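Long-range contacts in PhnB protein (Bacillus cereus, PDB 3OMS), which is a putative 3-demethylubiquinone-9 3-methyltransferase of the PhnB type, a member of the glyoxalase superfamily whose actual reaction remains unestablished: residues Q34-S39 / T58-G63; N26-L31 / Y128-Q133; T13-E18 / F77-A82; T97-L102 / G122-K127. One frame throughout, in Å; residues are numbered along the deposited sequence. Where two conformers were deposited one is given.

Interaction 1. Residues Q34-S39 / T58-G63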
# COMPACT_ATOMS: atom_id res chain seq x y z
N GLN A 34 18.28 0.69 -7.98
CA GLN A 34 17.74 2.02 -8.26
C GLN A 34 16.72 2.44 -7.22
O GLN A 34 15.59 2.86 -7.53
CB GLN A 34 17.19 2.10 -9.68
CG GLN A 34 18.31 2.29 -10.70
CD GLN A 34 17.89 1.87 -12.05
OE1 GLN A 34 17.72 2.70 -12.95
NE2 GLN A 34 17.70 0.56 -12.23
N SER A 35 17.17 2.35 -5.98
CA SER A 35 16.36 2.72 -4.84
C SER A 35 17.17 3.66 -3.96
O SER A 35 18.31 3.33 -3.54
CB SER A 35 15.96 1.48 -4.07
OG SER A 35 15.39 0.56 -4.95
N GLU A 36 16.63 4.83 -3.66
CA GLU A 36 17.35 5.75 -2.77
C GLU A 36 16.43 6.64 -1.99
O GLU A 36 15.27 6.87 -2.36
CB GLU A 36 18.31 6.61 -3.60
CG GLU A 36 17.77 7.03 -4.87
CD GLU A 36 18.84 7.46 -5.88
OE1 GLU A 36 20.01 7.03 -5.82
OE2 GLU A 36 18.49 8.22 -6.78
N ILE A 37 16.96 7.15 -0.90
CA ILE A 37 16.28 8.19 -0.18
C ILE A 37 16.36 9.48 -1.00
O ILE A 37 17.40 9.80 -1.53
CB ILE A 37 16.82 8.38 1.24
CG1 ILE A 37 16.55 7.07 2.05
CG2 ILE A 37 16.10 9.54 1.92
CD1 ILE A 37 17.23 7.00 3.34
N VAL A 38 15.20 10.10 -1.20
CA VAL A 38 15.06 11.35 -1.96
C VAL A 38 15.13 12.58 -1.03
O VAL A 38 15.89 13.54 -1.28
CB VAL A 38 13.75 11.39 -2.83
CG1 VAL A 38 13.57 12.77 -3.46
CG2 VAL A 38 13.84 10.32 -3.95
N SER A 39 14.29 12.56 0.00
CA SER A 39 14.16 13.68 0.94
C SER A 39 13.80 13.16 2.31
O SER A 39 13.09 12.13 2.42
CB SER A 39 13.11 14.69 0.48
OG SER A 39 11.82 14.12 0.34
N THR A 58 10.55 10.85 1.52
CA THR A 58 10.23 10.25 0.21
C THR A 58 11.42 9.44 -0.20
O THR A 58 12.56 9.86 -0.04
CB THR A 58 9.95 11.31 -0.84
OG1 THR A 58 8.78 12.04 -0.46
CG2 THR A 58 9.79 10.70 -2.29
N PHE A 59 11.16 8.24 -0.71
CA PHE A 59 12.23 7.37 -1.22
C PHE A 59 11.73 6.63 -2.41
O PHE A 59 10.51 6.51 -2.61
CB PHE A 59 12.71 6.39 -0.16
CG PHE A 59 11.66 5.46 0.37
CD1 PHE A 59 11.70 4.08 0.07
CD2 PHE A 59 10.69 5.92 1.29
CE1 PHE A 59 10.76 3.20 0.62
CE2 PHE A 59 9.73 5.02 1.80
CZ PHE A 59 9.77 3.67 1.46
N THR A 60 12.65 6.08 -3.20
CA THR A 60 12.25 5.28 -4.34
C THR A 60 12.62 3.79 -4.08
O THR A 60 13.58 3.49 -3.39
CB THR A 60 12.90 5.74 -5.62
OG1 THR A 60 14.34 5.70 -5.45
CG2 THR A 60 12.41 7.12 -6.03
N LEU A 61 11.79 2.90 -4.62
CA LEU A 61 12.12 1.51 -4.76
C LEU A 61 12.01 1.18 -6.24
O LEU A 61 10.93 1.29 -6.85
CB LEU A 61 11.19 0.65 -3.89
CG LEU A 61 11.16 0.86 -2.36
CD1 LEU A 61 10.12 -0.06 -1.69
CD2 LEU A 61 12.57 0.71 -1.68
N ASN A 62 13.15 0.86 -6.84
CA ASN A 62 13.26 0.68 -8.27
C ASN A 62 12.62 1.80 -9.04
O ASN A 62 11.87 1.55 -9.98
CB ASN A 62 12.64 -0.66 -8.69
CG ASN A 62 13.14 -1.18 -10.05
OD1 ASN A 62 12.33 -1.42 -10.95
ND2 ASN A 62 14.45 -1.35 -10.21
N GLY A 63 12.89 3.04 -8.65
CA GLY A 63 12.39 4.16 -9.41
C GLY A 63 11.00 4.64 -8.99
O GLY A 63 10.64 5.74 -9.34
O HOH W 1 15.30 6.03 -8.05
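The Phe59 ring is reached at its edge, in plane, by CD2 of Leu61, while the CB of Phe59 packs against Ile37, 4.5 Å from Ile37 CG1. Here strands 37-42 and 54-61 form an antiparallel hairpin broken by a classic beta bulge, in which Val38 and Ser39 together face the single residue Thr58. The second flat group of interest is the peptide carbonyl of Thr58. Its oxygen takes two N-H groups, both from the same face of its plane: Val38 N at 2.9 Å from Thr58 O, and Ser39 N, a straighter bond. Thr58 N returns a bond to Ser39 O, which makes Ser39 and Thr58 a hydrogen-bonded antiparallel pair within the bulge.

Ile37 and Phe59 form a non-hydrogen-bonded pair whose side chains share a face of the sheet; both lean on Met25 of helix 21-29. Outward from them, Val38 CG2 meets Thr60 CG2 at 4.1 Å, the two side chains crossing at about a right angle.

Toward the open end of the hairpin, away from its turn, side chains take over from backbone pairing. Thr60 N still bonds Glu36 O at 2.9 Å, but Glu36 N goes to the Thr60 hydroxyl, OG1, at 3.0 Å. That OG1 sits between its own N and carbonyl carbon (chi1 57°), which turns it alongside Glu36, and a water links it to Gln34 O. Gln34 O also receives a weak bond from Gly63 N. Ser35 OG closes the series, accepting the amide hydrogen of Asn62 N almost in line, 2.9 Å away at 171°.

Interaction 2. Residues N26-L31 / Y128-Q133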
# COMPACT_ATOMS: atom_id res chain seq x y z
N ASN A 26 16.09 3.00 5.09
CA ASN A 26 17.46 2.60 4.79
C ASN A 26 17.54 1.10 4.44
O ASN A 26 18.27 0.70 3.52
CB ASN A 26 18.41 3.02 5.94
CG ASN A 26 18.80 4.51 5.85
OD1 ASN A 26 19.55 4.89 4.98
ND2 ASN A 26 18.27 5.32 6.70
N PHE A 27 16.76 0.29 5.15
CA PHE A 27 16.71 -1.16 4.88
C PHE A 27 16.12 -1.43 3.52
O PHE A 27 16.74 -2.12 2.71
CB PHE A 27 15.89 -1.85 5.98
CG PHE A 27 15.70 -3.33 5.76
CD1 PHE A 27 16.78 -4.17 5.57
CD2 PHE A 27 14.43 -3.88 5.84
CE1 PHE A 27 16.60 -5.56 5.43
CE2 PHE A 27 14.23 -5.24 5.72
CZ PHE A 27 15.30 -6.08 5.51
N TYR A 28 14.96 -0.82 3.22
CA TYR A 28 14.26 -1.13 1.96
C TYR A 28 15.05 -0.69 0.74
O TYR A 28 15.14 -1.41 -0.26
CB TYR A 28 12.88 -0.47 1.92
CG TYR A 28 11.93 -0.95 2.99
CD1 TYR A 28 12.03 -2.25 3.56
CD2 TYR A 28 10.90 -0.15 3.42
CE1 TYR A 28 11.14 -2.65 4.52
CE2 TYR A 28 10.04 -0.52 4.38
CZ TYR A 28 10.14 -1.78 4.94
OH TYR A 28 9.20 -2.10 5.87
N THR A 29 15.65 0.49 0.81
CA THR A 29 16.37 0.99 -0.34
C THR A 29 17.65 0.16 -0.60
O THR A 29 18.21 0.26 -1.67
CB THR A 29 16.73 2.47 -0.22
OG1 THR A 29 17.47 2.68 0.97
CG2 THR A 29 15.50 3.37 -0.21
N SER A 30 18.09 -0.65 0.35
CA SER A 30 19.23 -1.56 0.12
C SER A 30 18.89 -2.86 -0.63
O SER A 30 19.81 -3.61 -1.04
CB SER A 30 19.88 -1.92 1.46
OG SER A 30 19.17 -2.97 2.14
N LEU A 31 17.61 -3.14 -0.83
CA LEU A 31 17.16 -4.45 -1.29
C LEU A 31 16.95 -4.51 -2.78
O LEU A 31 16.90 -5.60 -3.35
CB LEU A 31 15.81 -4.80 -0.64
CG LEU A 31 15.81 -4.91 0.88
CD1 LEU A 31 14.40 -5.27 1.34
CD2 LEU A 31 16.81 -5.95 1.35
N TYR A 128 9.26 -4.93 10.62
CA TYR A 128 8.46 -3.75 10.96
C TYR A 128 6.98 -4.02 10.90
O TYR A 128 6.18 -3.14 11.21
CB TYR A 128 8.86 -2.57 10.02
CG TYR A 128 10.34 -2.30 10.01
CD1 TYR A 128 10.96 -1.70 11.09
CD2 TYR A 128 11.14 -2.70 8.94
CE1 TYR A 128 12.32 -1.49 11.12
CE2 TYR A 128 12.47 -2.49 8.96
CZ TYR A 128 13.07 -1.88 10.05
OH TYR A 128 14.43 -1.70 10.07
N GLY A 129 6.59 -5.21 10.43
CA GLY A 129 5.21 -5.57 10.26
C GLY A 129 4.64 -5.34 8.87
O GLY A 129 3.47 -5.70 8.61
N VAL A 130 5.45 -4.81 7.96
CA VAL A 130 5.03 -4.53 6.59
C VAL A 130 4.97 -5.83 5.78
O VAL A 130 5.90 -6.66 5.88
CB VAL A 130 5.97 -3.55 5.87
CG1 VAL A 130 5.57 -3.42 4.33
CG2 VAL A 130 5.90 -2.20 6.57
N SER A 131 3.85 -6.06 5.08
CA SER A 131 3.62 -7.35 4.39
C SER A 131 4.13 -7.28 2.94
O SER A 131 3.75 -6.36 2.13
CB SER A 131 2.16 -7.68 4.39
OG SER A 131 1.90 -9.05 4.16
N TRP A 132 4.94 -8.28 2.60
CA TRP A 132 5.57 -8.40 1.29
C TRP A 132 5.27 -9.77 0.66
O TRP A 132 5.37 -10.84 1.32
CB TRP A 132 7.07 -8.30 1.44
CG TRP A 132 7.62 -7.01 1.93
CD1 TRP A 132 7.78 -6.64 3.22
CD2 TRP A 132 8.16 -5.94 1.14
NE1 TRP A 132 8.39 -5.42 3.30
CE2 TRP A 132 8.62 -4.95 2.03
CE3 TRP A 132 8.31 -5.73 -0.23
CZ2 TRP A 132 9.23 -3.76 1.61
CZ3 TRP A 132 8.87 -4.52 -0.66
CH2 TRP A 132 9.35 -3.57 0.26
N GLN A 133 4.94 -9.73 -0.64
CA GLN A 133 4.78 -10.94 -1.44
C GLN A 133 5.85 -10.86 -2.50
O GLN A 133 6.14 -9.80 -3.07
CB GLN A 133 3.43 -11.04 -2.15
CG GLN A 133 2.22 -11.14 -1.21
CD GLN A 133 0.94 -11.25 -2.00
OE1 GLN A 133 0.75 -12.19 -2.77
NE2 GLN A 133 0.05 -10.26 -1.83
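A buried aromatic cluster joins helix 21-29 to the start of strand 131-136, close to the centre of the chain, and so ties the helix to the sheet containing strands 83-89 and 121-125. Its heart is a T-shaped pair: the edge of Trp132 points at one face of Tyr28, with the Tyr28 ring and the six-membered ring of Trp132 5.2 Å apart at their centroids and their planes inclined at 67°. CZ2 of Trp132 does the touching, 3.7 Å from Tyr28 CE1 and displaced toward the rim of the phenol rather than over its middle.

Tyr28 has CG anti to its carbonyl carbon (chi1 -63°), and from there the ring extends across to the other segment until its hydroxyl meets the branch of Val130, OH lying 3.4 Å from CG2. The same oxygen comes within 3.7 Å of Tyr128 CD2. One helix position earlier, Phe27 CD2 sits at the edge of the Tyr128 ring, near its plane, 3.9 Å from CE2; Tyr128 OH itself is held by Glu23.

The two segments meet directly by van der Waals and aromatic contact, yet the polar ends of the central pair converge: Tyr28 OH and Trp132 NE1 both hydrogen-bond Asp126 OD2. One buried carboxylate oxygen thus gives both polar atoms a partner inside the core and probably limits the rotation of the two rings.

Interaction 3. Residues T13-E18 / F77-A82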
# COMPACT_ATOMS: atom_id res chain seq x y z
N THR A 13 2.17 5.10 -2.49
CA THR A 13 1.98 4.28 -1.30
C THR A 13 2.77 4.87 -0.11
O THR A 13 3.93 5.25 -0.27
CB THR A 13 2.33 2.77 -1.66
OG1 THR A 13 1.41 2.38 -2.69
CG2 THR A 13 2.17 1.90 -0.40
N PHE A 14 2.11 4.98 1.06
CA PHE A 14 2.49 5.84 2.16
C PHE A 14 2.47 4.98 3.44
O PHE A 14 1.42 4.39 3.83
CB PHE A 14 1.49 6.98 2.30
CG PHE A 14 1.84 8.07 3.30
CD1 PHE A 14 2.11 9.36 2.86
CD2 PHE A 14 1.76 7.83 4.68
CE1 PHE A 14 2.36 10.38 3.75
CE2 PHE A 14 2.01 8.86 5.57
CZ PHE A 14 2.30 10.16 5.07
N LEU A 15 3.64 4.87 4.07
CA LEU A 15 3.80 4.02 5.23
C LEU A 15 3.97 4.86 6.51
O LEU A 15 4.83 5.75 6.59
CB LEU A 15 5.00 3.07 5.01
CG LEU A 15 4.87 1.91 4.02
CD1 LEU A 15 4.69 2.30 2.54
CD2 LEU A 15 6.11 1.00 4.17
N MSE A 16 3.13 4.57 7.52
CA MSE A 16 3.20 5.23 8.77
C MSE A 16 3.75 4.29 9.86
O MSE A 16 3.09 3.31 10.26
CB MSE A 16 1.81 5.73 9.16
CG MSE A 16 1.77 6.50 10.47
SE MSE A 16 0.04 7.38 10.75
CE MSE A 16 -0.98 5.78 10.90
N PHE A 17 4.95 4.66 10.32
CA PHE A 17 5.71 3.99 11.36
C PHE A 17 5.53 4.75 12.67
O PHE A 17 4.91 5.83 12.70
CB PHE A 17 7.21 3.91 10.96
CG PHE A 17 7.49 3.08 9.77
CD1 PHE A 17 7.74 1.73 9.88
CD2 PHE A 17 7.57 3.66 8.49
CE1 PHE A 17 8.03 0.95 8.73
CE2 PHE A 17 7.82 2.91 7.38
CZ PHE A 17 8.07 1.52 7.49
N GLU A 18 6.02 4.18 13.79
CA GLU A 18 6.04 4.90 15.07
C GLU A 18 7.46 4.99 15.67
O GLU A 18 7.67 4.73 16.86
CB GLU A 18 5.05 4.27 16.09
CG GLU A 18 3.59 4.41 15.60
CD GLU A 18 2.54 3.87 16.55
OE1 GLU A 18 2.89 3.28 17.60
OE2 GLU A 18 1.35 4.08 16.21
N PHE A 77 -3.45 0.58 15.94
CA PHE A 77 -3.29 -0.32 14.79
C PHE A 77 -1.88 -0.23 14.28
O PHE A 77 -1.13 0.72 14.60
CB PHE A 77 -4.27 0.10 13.67
CG PHE A 77 -4.12 1.54 13.25
CD1 PHE A 77 -3.12 1.92 12.37
CD2 PHE A 77 -4.98 2.50 13.73
CE1 PHE A 77 -2.99 3.26 12.02
CE2 PHE A 77 -4.86 3.84 13.35
CZ PHE A 77 -3.87 4.21 12.51
N THR A 78 -1.52 -1.17 13.40
CA THR A 78 -0.29 -1.04 12.62
C THR A 78 -0.53 -1.71 11.28
O THR A 78 -1.69 -1.89 10.88
CB THR A 78 0.95 -1.64 13.38
OG1 THR A 78 2.17 -1.40 12.65
CG2 THR A 78 0.75 -3.14 13.66
N PHE A 79 0.53 -2.09 10.59
CA PHE A 79 0.42 -2.72 9.29
C PHE A 79 -0.27 -4.03 9.42
O PHE A 79 -0.12 -4.72 10.46
CB PHE A 79 1.79 -2.93 8.66
CG PHE A 79 2.60 -1.68 8.55
CD1 PHE A 79 2.34 -0.76 7.53
CD2 PHE A 79 3.67 -1.44 9.43
CE1 PHE A 79 3.10 0.40 7.44
CE2 PHE A 79 4.43 -0.28 9.34
CZ PHE A 79 4.15 0.63 8.35
N THR A 80 -1.07 -4.38 8.40
CA THR A 80 -1.65 -5.71 8.31
C THR A 80 -1.37 -6.28 6.90
O THR A 80 -0.96 -5.53 6.00
CB THR A 80 -3.15 -5.75 8.57
OG1 THR A 80 -3.88 -5.17 7.45
CG2 THR A 80 -3.55 -5.03 9.89
N PRO A 81 -1.62 -7.58 6.71
CA PRO A 81 -1.47 -8.13 5.37
C PRO A 81 -2.55 -7.73 4.38
O PRO A 81 -2.45 -8.11 3.22
CB PRO A 81 -1.51 -9.64 5.60
CG PRO A 81 -0.95 -9.81 7.05
CD PRO A 81 -1.69 -8.66 7.73
N ALA A 82 -3.56 -6.94 4.81
CA ALA A 82 -4.65 -6.60 3.89
C ALA A 82 -4.13 -5.72 2.72
O ALA A 82 -4.69 -5.76 1.62
CB ALA A 82 -5.82 -5.93 4.58
O HOH W 2 2.75 1.37 12.18
O HOH W 3 0.58 2.43 13.47
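Strand 11-17, whose residues 13-15 pair antiparallel with a strand of the second subunit, meets the loop that leads to strand 83-89, and the contact is a small aromatic core at the dimer interface. Phe79 is its key. The edge of its ring points at one face of Phe17 in a T-shaped pair, with centroids of the Phe17 and Phe79 rings 5.2 Å apart and planes at 63°. Phe79 CZ also lies 3.5 Å from the backbone oxygen of Met16.

Met16, modelled as selenomethionine, leaves the other side of the strand. Its chain runs extended from a CG anti to the backbone N (chi1 -178°), then bends at the selenium, which carries CE to the edge of the Phe77 ring, 3.4 Å from CE1.

Two waters bridge the polar groups. One donates to Met16 O at 2.8 Å and also bonds Thr78 OG1; the other donates to Phe77 O at 2.7 Å and to Glu18 OE2, which has a firmer partner in His75 N. Farther along the loop, Thr80 OG1 accepts from Ala82 N in an ST turn, leading into the second of two four-stranded mixed sheets of order 1-4-3-2, the paired layout of the glyoxalase fold.

Interaction 4. Residues T97-L102 / G122-K127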
# COMPACT_ATOMS: atom_id res chain seq x y z
N THR A 97 17.54 -13.88 -2.29
CA THR A 97 18.23 -12.88 -1.49
C THR A 97 17.28 -11.91 -0.82
O THR A 97 17.41 -11.66 0.37
CB THR A 97 19.23 -12.06 -2.30
OG1 THR A 97 20.20 -12.95 -2.85
CG2 THR A 97 19.95 -11.07 -1.39
N VAL A 98 16.32 -11.35 -1.56
CA VAL A 98 15.43 -10.37 -0.98
C VAL A 98 14.51 -11.01 0.06
O VAL A 98 14.24 -10.44 1.11
CB VAL A 98 14.56 -9.67 -2.05
CG1 VAL A 98 13.71 -8.63 -1.43
CG2 VAL A 98 15.40 -9.04 -3.15
N PHE A 99 13.97 -12.18 -0.25
CA PHE A 99 13.10 -12.86 0.71
C PHE A 99 13.82 -13.07 2.06
O PHE A 99 13.27 -12.75 3.12
CB PHE A 99 12.60 -14.19 0.15
CG PHE A 99 11.50 -14.82 0.96
CD1 PHE A 99 10.18 -14.46 0.74
CD2 PHE A 99 11.79 -15.76 1.94
CE1 PHE A 99 9.16 -15.05 1.48
CE2 PHE A 99 10.77 -16.33 2.71
CZ PHE A 99 9.49 -15.98 2.48
N HIS A 100 15.02 -13.63 2.01
CA HIS A 100 15.83 -13.97 3.20
C HIS A 100 16.12 -12.72 4.01
O HIS A 100 16.05 -12.73 5.22
CB HIS A 100 17.12 -14.66 2.75
CG HIS A 100 18.15 -14.86 3.82
ND1 HIS A 100 17.98 -15.74 4.87
CD2 HIS A 100 19.39 -14.33 3.97
CE1 HIS A 100 19.07 -15.73 5.62
NE2 HIS A 100 19.94 -14.89 5.09
N LYS A 101 16.41 -11.62 3.31
CA LYS A 101 16.67 -10.38 4.01
C LYS A 101 15.41 -9.89 4.73
O LYS A 101 15.47 -9.50 5.90
CB LYS A 101 17.24 -9.32 3.05
CG LYS A 101 18.75 -9.59 2.70
CD LYS A 101 19.26 -8.52 1.76
CE LYS A 101 20.76 -8.53 1.41
NZ LYS A 101 20.88 -7.40 0.34
N LEU A 102 14.29 -9.86 4.01
CA LEU A 102 13.00 -9.38 4.56
C LEU A 102 12.46 -10.27 5.68
O LEU A 102 11.76 -9.80 6.59
CB LEU A 102 11.95 -9.26 3.43
CG LEU A 102 12.07 -8.13 2.43
CD1 LEU A 102 11.12 -8.40 1.22
CD2 LEU A 102 11.75 -6.78 3.10
N GLY A 122 6.61 -16.40 -2.24
CA GLY A 122 6.54 -16.38 -0.79
C GLY A 122 5.84 -15.15 -0.29
O GLY A 122 5.73 -14.13 -1.02
N TRP A 123 5.42 -15.20 0.97
CA TRP A 123 4.66 -14.10 1.57
C TRP A 123 5.10 -14.01 3.02
O TRP A 123 5.16 -15.00 3.73
CB TRP A 123 3.15 -14.37 1.49
CG TRP A 123 2.26 -13.19 1.72
CD1 TRP A 123 2.56 -12.03 2.34
CD2 TRP A 123 0.89 -13.08 1.31
NE1 TRP A 123 1.45 -11.21 2.39
CE2 TRP A 123 0.41 -11.83 1.75
CE3 TRP A 123 0.02 -13.92 0.59
CZ2 TRP A 123 -0.89 -11.37 1.46
CZ3 TRP A 123 -1.29 -13.47 0.34
CH2 TRP A 123 -1.73 -12.21 0.78
N LEU A 124 5.48 -12.81 3.43
CA LEU A 124 5.92 -12.60 4.81
C LEU A 124 5.53 -11.23 5.30
O LEU A 124 5.08 -10.37 4.50
CB LEU A 124 7.45 -12.72 4.87
CG LEU A 124 8.34 -11.89 3.92
CD1 LEU A 124 8.39 -10.42 4.43
CD2 LEU A 124 9.76 -12.48 3.90
N ASN A 125 5.66 -11.04 6.62
CA ASN A 125 5.73 -9.71 7.21
C ASN A 125 7.13 -9.43 7.64
O ASN A 125 7.78 -10.29 8.22
CB ASN A 125 4.83 -9.61 8.45
CG ASN A 125 3.35 -9.85 8.15
OD1 ASN A 125 2.64 -10.41 9.00
ND2 ASN A 125 2.86 -9.35 7.04
N ASP A 126 7.66 -8.26 7.31
CA ASP A 126 9.03 -7.97 7.72
C ASP A 126 9.08 -7.58 9.22
O ASP A 126 8.06 -7.57 9.94
CB ASP A 126 9.66 -6.95 6.77
CG ASP A 126 9.05 -5.56 6.91
OD1 ASP A 126 8.39 -5.34 7.96
OD2 ASP A 126 9.29 -4.73 5.99
N LYS A 127 10.27 -7.30 9.70
CA LYS A 127 10.48 -6.99 11.11
C LYS A 127 9.69 -5.77 11.57
O LYS A 127 9.56 -5.53 12.76
CB LYS A 127 11.97 -6.79 11.42
CG LYS A 127 12.64 -5.55 10.81
CD LYS A 127 14.11 -5.43 11.20
CE LYS A 127 15.02 -6.40 10.43
NZ LYS A 127 15.23 -6.21 8.95
O HOH W 4 12.66 -7.91 8.23
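Phe99 and Leu124 make the tight half of this contact, where helix 92-103 lies over strand 121-125; the short axes run 9.4 Å apart at 26°. CD2 of Leu124 stands over one face of the Phe99 ring in a CH-pi contact, 3.7 Å from its centroid. With CG anti to the backbone N (chi1 -169°), the ring reaches down to the strand, and its CE1 comes 3.7 Å from Gly122 CA. Having no side chain, Gly122 leaves room for that approach. The other methyl of Leu124, CD1, packs 3.9 Å from Leu102 CB one helical turn on, so a single leucine is gripped by two helix residues. Ile108 and Leu112 pack round Phe99 from beyond the two segments.

Past Asn125 the strand is over and the fit relaxes into polar, water-mediated contact. Leu102 O accepts a CA-H...O contact from Asp126, at 3.5 Å from its CA, while Asp126 OD1 takes the backbone N atoms of Tyr128 and Val130. A water donates to Leu102 O at 2.7 Å and accepts from Lys127 N and, more distantly, from Lys127 NZ at 3.2 Å. The lysine chain folds back to reach it, bent at its third and fourth torsions, and also makes a cation-pi contact with Phe27.

With the helix almost at its C-terminal end, its carbonyls probably make this a mildly negative place; the ammonium group of Lys127, linked to it through a bridging water, would partly offset that charge while apolar packing holds the rest.

How the interactions relate
Along the chain, interaction 1 lies within the spans of both interactions 2 and 3, interaction 4 lies within that of interaction 2, and interactions 2 and 3 alternate their segments. Interactions 1 and 3, with centres about 18 Å apart, both reach the sheet of strands 11-17, 64-70, 54-61 and 37-42, interaction 3 through strand 11-17 alone; interactions 2 and 4, about 8 Å apart, share the other sheet through neighbouring strands 131-136 and 121-125. Interaction 2 is the hub: Tyr28 backs onto Leu61 of interaction 1, and Val130 meets Phe79 of interaction 3. The two halves of the glyoxalase-type fold are therefore joined through one core, and all four contacts also reach the second subunit, interaction 4 through Trp123.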